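Local coordinates for mandelate racemase/muconate lactonizing enzyme-like protein (Rubrobacter xylanophilus DSM 9941, PDB 2QQ6) that belongs to the mandelate racemase/muconate lactonizing enzyme family, binds magnesium and is probably a lyase, at residues B[314-319]-B[339-344]; B[289-294]-B[318-323]. One frame throughout, in Å; residues are numbered along the deposited sequence.

Contact 1: residues B[314-319]-B[339-344]; sequences PFAPHN and FAVLEW
Glu343 lies side by side with His318, and the two side chains point the same way. The carboxylate plane stands 75° from the imidazole ring. Glu343 OE1 is 3.0 Å from CD2 of His318. It also accepts the backbone N of Asn319 at 3.1 Å, which meets it from above the carboxylate plane. Glu343 CG is anti to the backbone N (chi1 161°) and the chain is extended beyond it, which carries the carboxylate past the backbone of Asn319. The ring of His318 spends ND1 on Asp291. Asn319 points back toward the strand, its CB 3.9 Å from CB of Glu343. Its amide end crosses Leu342, with ND2 3.7 Å from CD1, while OD1 is used by Ser321 in the loop that follows. The same CD1 of Leu342 touches CG of Pro317 at 3.7 Å, the two side chains crossing at about a right angle. Pro317 CD sits over one face of the Phe315 ring and also comes near the edge of the Phe339 ring. At the other end, Phe315 O accepts Ala340 N at 3.0 Å, and a single beta bridge pairs Phe315 with Phe339. Pro314 CB adds apolar contact with Ala340 CB at 4.2 Å. Near the Glu343 carboxylate, Asp127 brings a like charge close, and Lys169 makes a long, weak ion pair with OE2. Pro314 and Ala316 bond by their backbones to Val288, and strand 342-344 pairs with strand 121-127. The 314-319 segment thus fills the barrel wall between strands 287-288 and 342-344, with helix 323-334 packed on Phe315, Asn319, Phe339 and Leu342.

Contact 2: residues B[289-294]-B[318-323]; sequences MPDVAK and HNVSSP
A His-carboxylate pair, His318 with Asp291, joins two loops beside the magnesium site of the barrel. His318 ND1 donates to Asp291 OD2 at 2.9 Å. The oxygen uses its anti lone pair and lies 25° out of the ring plane. Carboxylate and ring planes are 61° apart, and the side chains cross obliquely. With chi1 at -167° the carboxylate swings away from the backbone N of Asp291 and toward His318. Asp291 is also the N-cap of the short, weakly bonded helix that follows: its other oxygen, OD1, accepts Ala293 N at 3.2 Å, again on the anti lone pair. One carboxylate therefore orients the imidazole and holds a helix start. An alanine here would probably leave ND1 of His318 without this acceptor, its ring less fixed, and Ala293 N without its capping bond. The backbones are tied as well: His318 N donates to Pro290 O at 2.7 Å from above the carbonyl plane. A histidine paired with an aspartate at the ends of neighbouring barrel strands is also found in mandelate racemase. The magnesium ligands are Asp216, Glu242 and Glu268, and the His318 side chain comes within about 4 Å of a bound magnesium at its nearest atom. Selenomethionine Met289 is bent at chi3, and its CE reaches CD2 of His318 at 3.5 Å. Its side chain also comes close to Glu242 and Glu268. Further on, Ala293 CB meets Ser321 OG at 4.1 Å. Asn319 OD1 accepts Ser321 N at 2.9 Å in an Asx turn, just before Ser322, the N-cap residue of helix 323-334. Lys294 NZ turns to Glu268 O, and Lys294 also packs on Phe79 of the second subunit.

Overall arrangement
Along the chain, strand 287-288 runs into 289-294, and helix 298-310 follows. The chain then returns through 314-319, so contact 2 closes the loop round that helix. Residues 318-323 lead into helix 323-334, and contact 1 closes the next loop when the chain comes back at 339-344. Neither loop nests in the other; they follow in succession and share His318 and Asn319 as their junction. Their centres are 9 Å apart, and Pro317 and Ala316 also pack on Pro290 and Met289. Together the contacts tie three successive parts of the barrel wall, from strand 287-288 through 314-319 to strand 342-344.

Contact 1: residues B[314-319]-B[339-344]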
loop_
_atom_site.group_PDB
_atom_site.type_symbol
_atom_site.label_atom_id
_atom_site.label_comp_id
_atom_site.label_asym_id
_atom_site.label_seq_id
_atom_site.Cartn_x
_atom_site.Cartn_y
_atom_site.Cartn_z
ATOM N N PRO B 314 22.225 3.625 12.323
ATOM C CA PRO B 314 21.345 3.650 13.493
ATOM C C PRO B 314 19.876 3.355 13.204
ATOM O O PRO B 314 19.329 3.791 12.198
ATOM C CB PRO B 314 21.552 5.058 14.036
ATOM C CG PRO B 314 22.972 5.356 13.659
ATOM C CD PRO B 314 23.018 4.865 12.247
ATOM N N PHE B 315 19.252 2.620 14.118
ATOM C CA PHE B 315 17.843 2.247 14.032
ATOM C C PHE B 315 17.020 3.079 15.032
ATOM O O PHE B 315 17.152 2.917 16.247
ATOM C CB PHE B 315 17.702 0.764 14.360
ATOM C CG PHE B 315 16.287 0.268 14.361
ATOM C CD1 PHE B 315 15.557 0.210 13.182
ATOM C CD2 PHE B 315 15.688 -0.156 15.541
ATOM C CE1 PHE B 315 14.260 -0.280 13.177
ATOM C CE2 PHE B 315 14.390 -0.646 15.545
ATOM C CZ PHE B 315 13.675 -0.704 14.366
ATOM N N ALA B 316 16.173 3.965 14.523
ATOM C CA ALA B 316 15.360 4.818 15.385
ATOM C C ALA B 316 13.939 4.880 14.859
ATOM O O ALA B 316 13.553 5.844 14.213
ATOM C CB ALA B 316 15.958 6.211 15.434
ATOM N N PRO B 317 13.133 3.862 15.158
ATOM C CA PRO B 317 11.745 3.792 14.704
ATOM C C PRO B 317 10.859 5.000 14.999
ATOM O O PRO B 317 11.023 5.686 16.005
ATOM C CB PRO B 317 11.233 2.519 15.368
ATOM C CG PRO B 317 12.015 2.469 16.631
ATOM C CD PRO B 317 13.404 2.832 16.174
ATOM N N HIS B 318 9.921 5.239 14.085
ATOM C CA HIS B 318 8.947 6.326 14.166
ATOM C C HIS B 318 7.818 5.742 15.019
ATOM O O HIS B 318 7.397 4.610 14.801
ATOM C CB HIS B 318 8.481 6.674 12.734
ATOM C CG HIS B 318 7.396 7.711 12.650
ATOM N ND1 HIS B 318 6.070 7.388 12.436
ATOM C CD2 HIS B 318 7.448 9.065 12.691
ATOM C CE1 HIS B 318 5.358 8.496 12.347
ATOM N NE2 HIS B 318 6.169 9.528 12.499
ATOM N N ASN B 319 7.349 6.500 16.000
ATOM C CA ASN B 319 6.300 6.023 16.890
ATOM C C ASN B 319 5.208 7.055 17.063
ATOM O O ASN B 319 5.481 8.205 17.408
ATOM C CB ASN B 319 6.895 5.705 18.264
ATOM C CG ASN B 319 5.915 4.999 19.186
ATOM O OD1 ASN B 319 4.761 5.402 19.325
ATOM N ND2 ASN B 319 6.381 3.943 19.833
ATOM N N PHE B 339 20.243 0.183 18.102
ATOM C CA PHE B 339 19.147 1.034 18.522
ATOM C C PHE B 339 19.701 2.377 18.945
ATOM O O PHE B 339 20.769 2.454 19.554
ATOM C CB PHE B 339 18.383 0.440 19.697
ATOM C CG PHE B 339 17.433 1.414 20.325
ATOM C CD1 PHE B 339 16.324 1.875 19.618
ATOM C CD2 PHE B 339 17.692 1.946 21.577
ATOM C CE1 PHE B 339 15.495 2.862 20.150
ATOM C CE2 PHE B 339 16.867 2.930 22.107
ATOM C CZ PHE B 339 15.768 3.386 21.390
ATOM N N ALA B 340 18.958 3.431 18.627
ATOM C CA ALA B 340 19.352 4.794 18.965
ATOM C C ALA B 340 18.308 5.461 19.868
ATOM O O ALA B 340 18.537 5.603 21.064
ATOM C CB ALA B 340 19.545 5.593 17.692
ATOM N N VAL B 341 17.177 5.876 19.297
ATOM C CA VAL B 341 16.108 6.501 20.075
ATOM C C VAL B 341 14.736 6.213 19.513
ATOM O O VAL B 341 14.528 6.203 18.299
ATOM C CB VAL B 341 16.221 8.045 20.166
ATOM C CG1 VAL B 341 16.736 8.454 21.546
ATOM C CG2 VAL B 341 17.104 8.576 19.061
ATOM N N LEU B 342 13.791 5.990 20.418
ATOM C CA LEU B 342 12.416 5.714 20.039
ATOM C C LEU B 342 11.620 7.013 20.208
ATOM O O LEU B 342 11.897 7.823 21.098
ATOM C CB LEU B 342 11.847 4.588 20.918
ATOM C CG LEU B 342 10.370 4.228 20.778
ATOM C CD1 LEU B 342 10.035 3.965 19.338
ATOM C CD2 LEU B 342 10.065 3.022 21.619
ATOM N N GLU B 343 10.641 7.213 19.333
ATOM C CA GLU B 343 9.832 8.412 19.377
ATOM C C GLU B 343 8.630 8.326 20.293
ATOM O O GLU B 343 8.014 7.270 20.449
ATOM C CB GLU B 343 9.343 8.772 17.975
ATOM C CG GLU B 343 8.145 9.715 17.974
ATOM C CD GLU B 343 7.781 10.214 16.592
ATOM O OE1 GLU B 343 7.985 9.463 15.616
ATOM O OE2 GLU B 343 7.277 11.355 16.482
ATOM N N TRP B 344 8.317 9.463 20.909
ATOM C CA TRP B 344 7.150 9.595 21.763
ATOM C C TRP B 344 6.499 10.836 21.166
ATOM O O TRP B 344 7.155 11.860 20.975
ATOM C CB TRP B 344 7.533 9.818 23.229
ATOM C CG TRP B 344 6.318 9.899 24.126
ATOM C CD1 TRP B 344 5.272 9.015 24.177
ATOM C CD2 TRP B 344 6.014 10.929 25.077
ATOM N NE1 TRP B 344 4.338 9.432 25.095
ATOM C CE2 TRP B 344 4.769 10.604 25.662
ATOM C CE3 TRP B 344 6.673 12.095 25.493
ATOM C CZ2 TRP B 344 4.169 11.403 26.643
ATOM C CZ3 TRP B 344 6.077 12.888 26.467
ATOM C CH2 TRP B 344 4.838 12.538 27.031
#

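Contact 2: residues B[289-294]-B[318-323]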
loop_
_atom_site.group_PDB
_atom_site.type_symbol
_atom_site.label_atom_id
_atom_site.label_comp_id
_atom_site.label_asym_id
_atom_site.label_seq_id
_atom_site.Cartn_x
_atom_site.Cartn_y
_atom_site.Cartn_z
HETATM N N MSE B 289 14.166 4.915 10.159
HETATM C CA MSE B 289 13.112 5.007 11.129
HETATM C C MSE B 289 11.775 4.472 10.675
HETATM O O MSE B 289 10.862 5.243 10.401
HETATM C CB MSE B 289 12.955 6.448 11.553
HETATM C CG MSE B 289 12.744 7.383 10.409
HETATM SE SE MSE B 289 12.386 9.218 11.033
HETATM C CE MSE B 289 10.399 9.214 10.886
ATOM N N PRO B 290 11.634 3.144 10.581
ATOM C CA PRO B 290 10.339 2.624 10.154
ATOM C C PRO B 290 9.408 2.679 11.363
ATOM O O PRO B 290 9.825 3.084 12.450
ATOM C CB PRO B 290 10.670 1.201 9.723
ATOM C CG PRO B 290 11.744 0.816 10.665
ATOM C CD PRO B 290 12.617 2.057 10.729
ATOM N N ASP B 291 8.154 2.284 11.180
ATOM C CA ASP B 291 7.192 2.307 12.274
ATOM C C ASP B 291 6.633 0.896 12.470
ATOM O O ASP B 291 5.823 0.425 11.673
ATOM C CB ASP B 291 6.070 3.298 11.939
ATOM C CG ASP B 291 5.189 3.633 13.134
ATOM O OD1 ASP B 291 4.594 2.703 13.722
ATOM O OD2 ASP B 291 5.080 4.830 13.483
ATOM N N VAL B 292 7.073 0.234 13.537
ATOM C CA VAL B 292 6.643 -1.127 13.850
ATOM C C VAL B 292 5.157 -1.411 13.667
ATOM O O VAL B 292 4.784 -2.498 13.213
ATOM C CB VAL B 292 7.026 -1.502 15.287
ATOM C CG1 VAL B 292 6.591 -2.923 15.593
ATOM C CG2 VAL B 292 8.523 -1.349 15.469
ATOM N N ALA B 293 4.309 -0.448 14.015
ATOM C CA ALA B 293 2.871 -0.643 13.885
ATOM C C ALA B 293 2.362 -0.235 12.517
ATOM O O ALA B 293 1.152 -0.210 12.277
ATOM C CB ALA B 293 2.133 0.139 14.962
ATOM N N LYS B 294 3.283 0.077 11.615
ATOM C CA LYS B 294 2.895 0.494 10.277
ATOM C C LYS B 294 3.591 -0.320 9.188
ATOM O O LYS B 294 2.950 -0.744 8.219
ATOM C CB LYS B 294 3.210 1.981 10.097
ATOM C CG LYS B 294 2.659 2.620 8.827
ATOM C CD LYS B 294 3.143 4.072 8.698
ATOM C CE LYS B 294 2.708 4.703 7.383
ATOM N NZ LYS B 294 3.237 6.084 7.244
ATOM N N HIS B 318 9.921 5.239 14.085
ATOM C CA HIS B 318 8.947 6.326 14.166
ATOM C C HIS B 318 7.818 5.742 15.019
ATOM O O HIS B 318 7.397 4.610 14.801
ATOM C CB HIS B 318 8.481 6.674 12.734
ATOM C CG HIS B 318 7.396 7.711 12.650
ATOM N ND1 HIS B 318 6.070 7.388 12.436
ATOM C CD2 HIS B 318 7.448 9.065 12.691
ATOM C CE1 HIS B 318 5.358 8.496 12.347
ATOM N NE2 HIS B 318 6.169 9.528 12.499
ATOM N N ASN B 319 7.349 6.500 16.000
ATOM C CA ASN B 319 6.300 6.023 16.890
ATOM C C ASN B 319 5.208 7.055 17.063
ATOM O O ASN B 319 5.481 8.205 17.408
ATOM C CB ASN B 319 6.895 5.705 18.264
ATOM C CG ASN B 319 5.915 4.999 19.186
ATOM O OD1 ASN B 319 4.761 5.402 19.325
ATOM N ND2 ASN B 319 6.381 3.943 19.833
ATOM N N VAL B 320 3.968 6.637 16.852
ATOM C CA VAL B 320 2.839 7.541 16.997
ATOM C C VAL B 320 1.667 6.793 17.626
ATOM O O VAL B 320 0.503 7.119 17.391
ATOM C CB VAL B 320 2.430 8.106 15.620
ATOM C CG1 VAL B 320 1.672 7.062 14.826
ATOM C CG2 VAL B 320 1.627 9.355 15.792
ATOM N N SER B 321 1.981 5.785 18.433
ATOM C CA SER B 321 0.941 4.988 19.075
ATOM C C SER B 321 0.909 5.135 20.591
ATOM O O SER B 321 1.770 5.786 21.184
ATOM C CB SER B 321 1.108 3.514 18.697
ATOM O OG SER B 321 0.969 3.345 17.298
ATOM N N SER B 322 -0.100 4.520 21.201
ATOM C CA SER B 322 -0.321 4.551 22.645
ATOM C C SER B 322 0.648 3.627 23.387
ATOM O O SER B 322 1.606 3.132 22.796
ATOM C CB SER B 322 -1.756 4.127 22.930
ATOM O OG SER B 322 -1.946 2.775 22.575
ATOM N N PRO B 323 0.411 3.380 24.691
ATOM C CA PRO B 323 1.323 2.502 25.427
ATOM C C PRO B 323 1.473 1.101 24.823
ATOM O O PRO B 323 2.528 0.475 24.947
ATOM C CB PRO B 323 0.707 2.463 26.826
ATOM C CG PRO B 323 0.068 3.796 26.948
ATOM C CD PRO B 323 -0.595 3.951 25.608
#